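Local structure of putative glycoside hydrolase (Bacteroides ovatus, 4ONZ) at residues A[280-285]-A[304-309]. The protein is a putative glycoside hydrolase of unestablished function, with regular secondary structure that is nearly all beta strand, related to the five-bladed beta-propeller proteins of the beta-fructosidase clan. Sequence-based numbering, arbitrary orientation. Where two conformers were deposited one is given.
Sequences AYCAGQ and FFAPEA
Ala283 gives both of its backbone polar groups to the loop residues Phe304 and Phe305, which run antiparallel to it. Its N bonds to Phe305 O at 2.9 Å in a nearly straight line, whereas its O accepts from Phe304 N, also at 2.9 Å, through a more bent N-H...O angle of 140°. Two consecutive residues facing one define a classic beta bulge, here in a single bridge rather than a continuous strand pair. The alternate backbone groups look the other way: Cys282 and Gly284 bond to Gly265 and Tyr263 of strand 258-266, which places 281-285 between that strand and the loop.

With CG between the backbone N and the carbonyl carbon (chi1 76°), the Phe304 ring comes alongside the strand, its edge toward Gly284 (CE1 to Gly284 O 3.5 Å). Gln285 NE2 lies over the centre of one ring face, 3.4 Å above the plane. On the opposite face Phe305 CB and Ala283 CB both pack off-centre, the latter 3.6 Å from Phe304 CE1. Since amide and ring planes are 79° apart, the amide meets the ring nearly upright instead of stacking flat. While packing there, NE2 hydrogen-bonds to Ile15 O, outside the two segments, and OE1 has a partner elsewhere in the structure.

Beyond the bulge the contact becomes apolar: Cys282 SG rests against Ala306 CB (3.9 Å) and Pro307 CD (3.8 Å). Phe305 turns its own ring away to meet Tyr338 edge-to-face. The chemistry thus implies a division of labour: two backbone bonds set the loop's position on the strand, while Gln285, held by the N-terminal segment through Ile15, fits against the Phe304 ring without giving up its polar partners.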
loop_
_atom_site.group_PDB
_atom_site.type_symbol
_atom_site.label_atom_id
_atom_site.label_comp_id
_atom_site.label_asym_id
_atom_site.label_seq_id
_atom_site.Cartn_x
_atom_site.Cartn_y
_atom_site.Cartn_z
ATOM N N ALA A 280 -5.907 -15.992 5.047
ATOM C CA ALA A 280 -4.620 -15.419 4.702
ATOM C C ALA A 280 -4.763 -14.579 3.447
ATOM O O ALA A 280 -5.686 -14.760 2.652
ATOM C CB ALA A 280 -3.587 -16.510 4.478
ATOM N N TYR A 281 -3.835 -13.656 3.292
ATOM C CA TYR A 281 -3.774 -12.815 2.124
ATOM C C TYR A 281 -2.708 -13.376 1.187
ATOM O O TYR A 281 -1.656 -13.846 1.635
ATOM C CB TYR A 281 -3.432 -11.367 2.497
ATOM C CG TYR A 281 -4.479 -10.597 3.278
ATOM C CD1 TYR A 281 -4.701 -10.860 4.627
ATOM C CD2 TYR A 281 -5.207 -9.564 2.686
ATOM C CE1 TYR A 281 -5.644 -10.145 5.359
ATOM C CE2 TYR A 281 -6.131 -8.822 3.419
ATOM C CZ TYR A 281 -6.347 -9.112 4.752
ATOM O OH TYR A 281 -7.286 -8.396 5.493
ATOM N N CYS A 282 -3.034 -13.366 -0.102
ATOM C CA CYS A 282 -2.146 -13.742 -1.196
ATOM C C CYS A 282 -2.326 -12.635 -2.213
ATOM O O CYS A 282 -3.358 -11.988 -2.219
ATOM C CB CYS A 282 -2.556 -15.061 -1.836
ATOM S SG CYS A 282 -2.554 -16.448 -0.703
ATOM N N ALA A 283 -1.343 -12.440 -3.085
ATOM C CA ALA A 283 -1.357 -11.333 -4.033
ATOM C C ALA A 283 -1.733 -11.730 -5.461
ATOM O O ALA A 283 -1.245 -12.719 -5.992
ATOM C CB ALA A 283 0.005 -10.663 -4.033
ATOM N N GLY A 284 -2.602 -10.934 -6.071
ATOM C CA GLY A 284 -3.014 -11.125 -7.451
ATOM C C GLY A 284 -2.688 -9.906 -8.277
ATOM O O GLY A 284 -2.105 -8.944 -7.777
ATOM N N GLN A 285 -3.047 -9.958 -9.552
ATOM C CA GLN A 285 -2.842 -8.833 -10.464
ATOM C C GLN A 285 -4.050 -8.654 -11.360
ATOM O O GLN A 285 -4.677 -9.625 -11.779
ATOM C CB GLN A 285 -1.591 -8.996 -11.322
ATOM C CG GLN A 285 -0.304 -8.902 -10.547
ATOM C CD GLN A 285 0.936 -9.018 -11.418
ATOM O OE1 GLN A 285 0.938 -8.646 -12.599
ATOM N NE2 GLN A 285 2.011 -9.509 -10.824
ATOM N N PHE A 304 -0.005 -14.689 -7.651
ATOM C CA PHE A 304 1.353 -14.756 -8.185
ATOM C C PHE A 304 2.360 -14.781 -7.036
ATOM O O PHE A 304 3.531 -15.089 -7.234
ATOM C CB PHE A 304 1.636 -13.580 -9.127
ATOM C CG PHE A 304 1.894 -12.272 -8.423
ATOM C CD1 PHE A 304 0.851 -11.441 -8.058
ATOM C CD2 PHE A 304 3.190 -11.863 -8.155
ATOM C CE1 PHE A 304 1.098 -10.234 -7.423
ATOM C CE2 PHE A 304 3.440 -10.668 -7.511
ATOM C CZ PHE A 304 2.398 -9.847 -7.153
ATOM N N PHE A 305 1.905 -14.446 -5.834
ATOM C CA PHE A 305 2.789 -14.416 -4.670
ATOM C C PHE A 305 1.982 -14.848 -3.448
ATOM O O PHE A 305 0.944 -14.265 -3.155
ATOM C CB PHE A 305 3.371 -13.008 -4.497
ATOM C CG PHE A 305 4.618 -12.966 -3.656
ATOM C CD1 PHE A 305 5.861 -13.237 -4.224
ATOM C CD2 PHE A 305 4.557 -12.654 -2.315
ATOM C CE1 PHE A 305 7.022 -13.207 -3.461
ATOM C CE2 PHE A 305 5.713 -12.619 -1.539
ATOM C CZ PHE A 305 6.945 -12.897 -2.115
ATOM N N ALA A 306 2.440 -15.892 -2.765
ATOM C CA ALA A 306 1.710 -16.447 -1.624
ATOM C C ALA A 306 2.663 -16.851 -0.500
ATOM O O ALA A 306 3.866 -16.915 -0.710
ATOM C CB ALA A 306 0.892 -17.636 -2.086
ATOM N N PRO A 307 2.132 -17.093 0.714
ATOM C CA PRO A 307 3.023 -17.495 1.802
ATOM C C PRO A 307 3.689 -18.837 1.501
ATOM O O PRO A 307 3.005 -19.792 1.146
ATOM C CB PRO A 307 2.091 -17.605 3.014
ATOM C CG PRO A 307 0.868 -16.863 2.636
ATOM C CD PRO A 307 0.735 -16.991 1.158
ATOM N N GLU A 308 5.011 -18.881 1.612
ATOM C CA GLU A 308 5.783 -20.099 1.337
ATOM C C GLU A 308 6.944 -20.294 2.306
ATOM O O GLU A 308 7.272 -21.422 2.653
ATOM C CB GLU A 308 6.334 -20.082 -0.093
ATOM C CG GLU A 308 5.285 -20.181 -1.193
ATOM C CD GLU A 308 4.551 -21.513 -1.204
ATOM O OE1 GLU A 308 4.875 -22.393 -0.380
ATOM O OE2 GLU A 308 3.646 -21.679 -2.047
ATOM N N ALA A 309 7.569 -19.200 2.738
ATOM C CA ALA A 309 8.741 -19.271 3.630
ATOM C C ALA A 309 8.436 -19.171 5.135
ATOM O O ALA A 309 7.412 -18.601 5.530
ATOM C CB ALA A 309 9.748 -18.209 3.220
#